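Local coordinates for protein MxaA (Stigmatella aurantiaca, PDB 4W4T) that belongs to the myxalamid PKS-NRPS pathway and, through this terminal reductase domain, binds NADPH and probably reductively releases the carrier-bound chain as a primary alcohol, at residues K267-V270 with V274-S277; D338-E343 with M359-V364. One frame throughout, in Å; residues are numbered along the deposited sequence.

Interaction 1: residues K267-V270 with V274-S277; sequences KGCV and VAPS
Cys269 SG is turned anti to its own carbonyl carbon and lies beside the backbone N (chi1 -70°), which brings the sulfur up against three residues of 274-277. Cys269 SG reaches the backbone at Val274 O, 3.6 Å away. It also makes apolar contacts with Ala275 and Pro276. Pro276 CD, the ring carbon next to the proline nitrogen, lies 3.9 Å from Cys269 SG. Ala275 CB lies 4.0 Å from Cys269 SG. The rest of Cys269 sits against the backbone of Val274. Cys269 CA approaches Val274 O at 3.4 Å in a CA-H...O contact with an angle of 129° at the hydrogen. The first bond of the Val274 side chain points away from the helix, and the side chain packs on Arg333 and Leu335.

The segments belong to helix 261-272 and the strand that begins one residue after it. Val274 N returns to Cys269 O over 3.2 Å. The bond is weak and bent, with an angle of 131°. This i+5 to i (6-to-1) bond at the helix end is consistent with a Schellman motif. Strand 274-277 pairs in parallel with strand 333-336, where Ala275 makes backbone bonds to Arg333 and Leu335. The touching residues are all buried. Trp340 of helix 337-348 packs on both Cys269 and Pro276, and Trp322 of helix 318-328 packs on Ala275.

Interaction 2: residues D338-E343 with M359-V364; sequences DQWLSE and MFLQQV
Trp340 NE1 hydrogen-bonds Val274 O, which ties one end of the indole to strand 274-277. The far end of the same ring meets Leu361. Leu361 CD1 comes in at the ring edge, near the ring plane, 3.5 Å from Trp340 CZ3. Leu361 CD1 also reaches Trp340 CH2 at 3.7 Å, and the two side chains cross at about a right angle. Trp340 has CG anti to the backbone N (chi1 -180°). This carries the six-membered part of the indole to Leu361, although the CA-CB bond does not point straight at it.

Helices 337-348 and 352-362 are consecutive in the chain and pack through these side chains. The first side-chain bonds of Leu341 and Leu361 point toward the opposite helix. Leu341 CD1 rests 3.8 Å from Leu361 CB and 4.0 Å from Leu361 CD1. Tyr337 and Leu344 of helix 337-348 also pack on Leu361. Beyond Leu361, Gln363 NE2 bonds back to Phe360 O at 3.2 Å, tilted 18° from the carbonyl plane. Met359, a selenomethionine, packs on Tyr157 of the second subunit, so this segment also packs against the other chain of the assembly.

In the fold
Interaction 1 comes first along the chain. Helix 261-272 ends and strand 274-277 begins one residue later; three residues separate the two segments, so the contact closes a very short loop. Interaction 2 opens well after it. Fifteen residues lie between its segments, mostly the end of helix 337-348 and the start of helix 352-362, which a short turn joins. The two contacts are in series and neither nest nor cross. The centres of interaction 1 and interaction 2 are about 12 Å apart, and Trp340 joins them. Strand 333-336 leads directly into helix 337-348, so the two-strand sheet is continuous with interaction 2. Both contacts lie away from the NADPH-binding residues, beside the large parallel sheet of the Rossmann fold.

Interaction 1: residues K267-V270 with V274-S277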
loop_
_atom_site.group_PDB
_atom_site.type_symbol
_atom_site.label_atom_id
_atom_site.label_comp_id
_atom_site.label_asym_id
_atom_site.label_seq_id
_atom_site.Cartn_x
_atom_site.Cartn_y
_atom_site.Cartn_z
ATOM N N LYS A 267 -9.447 -15.261 -0.675
ATOM C CA LYS A 267 -9.997 -14.931 -1.988
ATOM C C LYS A 267 -8.894 -14.923 -3.035
ATOM O O LYS A 267 -9.098 -15.387 -4.148
ATOM C CB LYS A 267 -10.713 -13.584 -1.970
ATOM C CG LYS A 267 -11.218 -13.151 -3.347
ATOM C CD LYS A 267 -12.109 -11.912 -3.250
ATOM C CE LYS A 267 -12.692 -11.516 -4.608
ATOM N NZ LYS A 267 -13.845 -10.555 -4.438
ATOM N N GLY A 268 -7.725 -14.408 -2.664
ATOM C CA GLY A 268 -6.567 -14.417 -3.544
ATOM C C GLY A 268 -6.185 -15.830 -3.944
ATOM O O GLY A 268 -5.912 -16.096 -5.104
ATOM N N CYS A 269 -6.174 -16.748 -2.984
ATOM C CA CYS A 269 -5.824 -18.131 -3.299
ATOM C C CYS A 269 -6.849 -18.723 -4.247
ATOM O O CYS A 269 -6.495 -19.422 -5.203
ATOM C CB CYS A 269 -5.716 -18.975 -2.029
ATOM S SG CYS A 269 -4.271 -18.552 -1.038
ATOM N N VAL A 270 -8.120 -18.447 -3.982
ATOM C CA VAL A 270 -9.186 -18.984 -4.824
ATOM C C VAL A 270 -9.079 -18.439 -6.244
ATOM O O VAL A 270 -9.144 -19.198 -7.216
ATOM C CB VAL A 270 -10.582 -18.675 -4.230
ATOM C CG1 VAL A 270 -11.669 -18.905 -5.255
ATOM C CG2 VAL A 270 -10.821 -19.563 -3.034
ATOM N N VAL A 274 -4.241 -21.255 -6.528
ATOM C CA VAL A 274 -3.061 -21.800 -5.871
ATOM C C VAL A 274 -2.919 -21.281 -4.435
ATOM O O VAL A 274 -3.215 -20.121 -4.145
ATOM C CB VAL A 274 -1.789 -21.497 -6.689
ATOM C CG1 VAL A 274 -1.543 -19.995 -6.793
ATOM C CG2 VAL A 274 -0.603 -22.194 -6.074
ATOM N N ALA A 275 -2.488 -22.158 -3.533
ATOM C CA ALA A 275 -2.333 -21.800 -2.120
ATOM C C ALA A 275 -0.946 -22.211 -1.647
ATOM O O ALA A 275 -0.347 -23.137 -2.214
ATOM C CB ALA A 275 -3.414 -22.469 -1.276
ATOM N N PRO A 276 -0.426 -21.534 -0.609
ATOM C CA PRO A 276 0.932 -21.821 -0.144
ATOM C C PRO A 276 0.976 -22.939 0.880
ATOM O O PRO A 276 0.084 -23.024 1.727
ATOM C CB PRO A 276 1.359 -20.495 0.493
ATOM C CG PRO A 276 0.090 -19.938 1.032
ATOM C CD PRO A 276 -0.987 -20.337 0.058
ATOM N N SER A 277 1.994 -23.786 0.814
ATOM C CA SER A 277 2.226 -24.711 1.905
ATOM C C SER A 277 3.072 -23.959 2.925
ATOM O O SER A 277 4.225 -23.624 2.670
ATOM C CB SER A 277 2.912 -25.999 1.436
ATOM O OG SER A 277 4.107 -25.724 0.732
#

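Interaction 2: residues D338-E343 with M359-V364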
loop_
_atom_site.group_PDB
_atom_site.type_symbol
_atom_site.label_atom_id
_atom_site.label_comp_id
_atom_site.label_asym_id
_atom_site.label_seq_id
_atom_site.Cartn_x
_atom_site.Cartn_y
_atom_site.Cartn_z
ATOM N N ASP A 338 7.406 -19.406 -0.997
ATOM C CA ASP A 338 8.155 -18.449 -1.807
ATOM C C ASP A 338 7.680 -18.432 -3.254
ATOM O O ASP A 338 7.563 -17.363 -3.871
ATOM C CB ASP A 338 9.649 -18.743 -1.721
ATOM C CG ASP A 338 10.162 -18.660 -0.295
ATOM O OD1 ASP A 338 9.982 -17.589 0.342
ATOM O OD2 ASP A 338 10.723 -19.662 0.199
ATOM N N GLN A 339 7.356 -19.607 -3.782
ATOM C CA GLN A 339 6.832 -19.700 -5.132
ATOM C C GLN A 339 5.425 -19.135 -5.205
ATOM O O GLN A 339 5.082 -18.467 -6.168
ATOM C CB GLN A 339 6.843 -21.145 -5.621
ATOM C CG GLN A 339 8.243 -21.689 -5.869
ATOM C CD GLN A 339 8.234 -23.157 -6.244
ATOM O OE1 GLN A 339 7.397 -23.601 -7.033
ATOM N NE2 GLN A 339 9.164 -23.922 -5.673
ATOM N N TRP A 340 4.605 -19.414 -4.192
ATOM C CA TRP A 340 3.269 -18.822 -4.125
ATOM C C TRP A 340 3.332 -17.291 -4.091
ATOM O O TRP A 340 2.582 -16.597 -4.796
ATOM C CB TRP A 340 2.516 -19.344 -2.899
ATOM C CG TRP A 340 1.151 -18.779 -2.775
ATOM C CD1 TRP A 340 0.015 -19.220 -3.399
ATOM C CD2 TRP A 340 0.761 -17.663 -1.967
ATOM N NE1 TRP A 340 -1.058 -18.431 -3.030
ATOM C CE2 TRP A 340 -0.624 -17.474 -2.150
ATOM C CE3 TRP A 340 1.453 -16.804 -1.110
ATOM C CZ2 TRP A 340 -1.330 -16.467 -1.503
ATOM C CZ3 TRP A 340 0.748 -15.801 -0.466
ATOM C CH2 TRP A 340 -0.629 -15.638 -0.673
ATOM N N LEU A 341 4.243 -16.760 -3.290
ATOM C CA LEU A 341 4.376 -15.307 -3.168
ATOM C C LEU A 341 4.812 -14.697 -4.505
ATOM O O LEU A 341 4.405 -13.584 -4.868
ATOM C CB LEU A 341 5.373 -14.952 -2.065
ATOM C CG LEU A 341 5.486 -13.474 -1.667
ATOM C CD1 LEU A 341 4.152 -12.950 -1.129
ATOM C CD2 LEU A 341 6.581 -13.289 -0.620
ATOM N N SER A 342 5.635 -15.435 -5.239
ATOM C CA SER A 342 6.109 -14.957 -6.536
ATOM C C SER A 342 4.969 -14.953 -7.553
ATOM O O SER A 342 4.873 -14.049 -8.379
ATOM C CB SER A 342 7.276 -15.811 -7.025
ATOM O OG SER A 342 7.515 -15.568 -8.391
ATOM N N GLU A 343 4.091 -15.952 -7.488
ATOM C CA GLU A 343 2.920 -15.958 -8.359
ATOM C C GLU A 343 1.961 -14.825 -8.008
ATOM O O GLU A 343 1.302 -14.267 -8.885
ATOM C CB GLU A 343 2.200 -17.311 -8.302
ATOM C CG GLU A 343 3.087 -18.448 -8.758
ATOM C CD GLU A 343 2.340 -19.579 -9.447
ATOM O OE1 GLU A 343 1.084 -19.601 -9.422
ATOM O OE2 GLU A 343 3.025 -20.462 -10.013
HETATM N N MSE A 359 1.059 -6.265 -0.771
HETATM C CA MSE A 359 1.662 -5.260 0.107
HETATM C C MSE A 359 1.852 -5.800 1.518
HETATM O O MSE A 359 2.915 -5.657 2.117
HETATM C CB MSE A 359 0.806 -3.992 0.168
HETATM C CG MSE A 359 0.712 -3.216 -1.140
HETATM SE SE MSE A 359 2.465 -3.058 -2.012
HETATM C CE MSE A 359 2.324 -4.572 -3.219
ATOM N N PHE A 360 0.796 -6.419 2.036
ATOM C CA PHE A 360 0.821 -7.010 3.368
ATOM C C PHE A 360 1.935 -8.057 3.554
ATOM O O PHE A 360 2.598 -8.079 4.588
ATOM C CB PHE A 360 -0.546 -7.634 3.682
ATOM C CG PHE A 360 -1.670 -6.628 3.779
ATOM C CD1 PHE A 360 -1.962 -6.000 4.986
ATOM C CD2 PHE A 360 -2.434 -6.303 2.667
ATOM C CE1 PHE A 360 -2.988 -5.072 5.080
ATOM C CE2 PHE A 360 -3.462 -5.374 2.753
ATOM C CZ PHE A 360 -3.740 -4.760 3.965
ATOM N N LEU A 361 2.168 -8.905 2.557
ATOM C CA LEU A 361 3.073 -10.035 2.757
ATOM C C LEU A 361 4.540 -9.737 2.436
ATOM O O LEU A 361 5.433 -10.482 2.842
ATOM C CB LEU A 361 2.603 -11.234 1.926
ATOM C CG LEU A 361 1.098 -11.526 1.952
ATOM C CD1 LEU A 361 0.768 -12.690 1.029
ATOM C CD2 LEU A 361 0.602 -11.796 3.371
ATOM N N GLN A 362 4.796 -8.651 1.720
ATOM C CA GLN A 362 6.158 -8.315 1.320
ATOM C C GLN A 362 7.009 -7.679 2.397
ATOM O O GLN A 362 8.229 -7.602 2.261
ATOM C CB GLN A 362 6.130 -7.362 0.143
ATOM C CG GLN A 362 5.566 -7.986 -1.067
ATOM C CD GLN A 362 5.884 -7.188 -2.281
ATOM O OE1 GLN A 362 5.581 -5.996 -2.372
ATOM N NE2 GLN A 362 6.568 -7.824 -3.206
ATOM N N GLN A 363 6.358 -7.186 3.443
ATOM C CA GLN A 363 7.028 -6.414 4.484
ATOM C C GLN A 363 8.226 -7.129 5.123
ATOM O O GLN A 363 9.157 -6.477 5.599
ATOM C CB GLN A 363 6.016 -6.041 5.558
ATOM C CG GLN A 363 4.850 -5.255 5.010
ATOM C CD GLN A 363 3.925 -4.776 6.097
ATOM O OE1 GLN A 363 3.931 -3.600 6.457
ATOM N NE2 GLN A 363 3.123 -5.690 6.637
ATOM N N VAL A 364 8.205 -8.460 5.128
ATOM C CA VAL A 364 9.337 -9.223 5.644
ATOM C C VAL A 364 10.476 -9.274 4.627
ATOM O O VAL A 364 10.267 -9.638 3.467
ATOM C CB VAL A 364 8.932 -10.662 6.015
ATOM C CG1 VAL A 364 10.144 -11.443 6.509
ATOM C CG2 VAL A 364 7.827 -10.651 7.061
#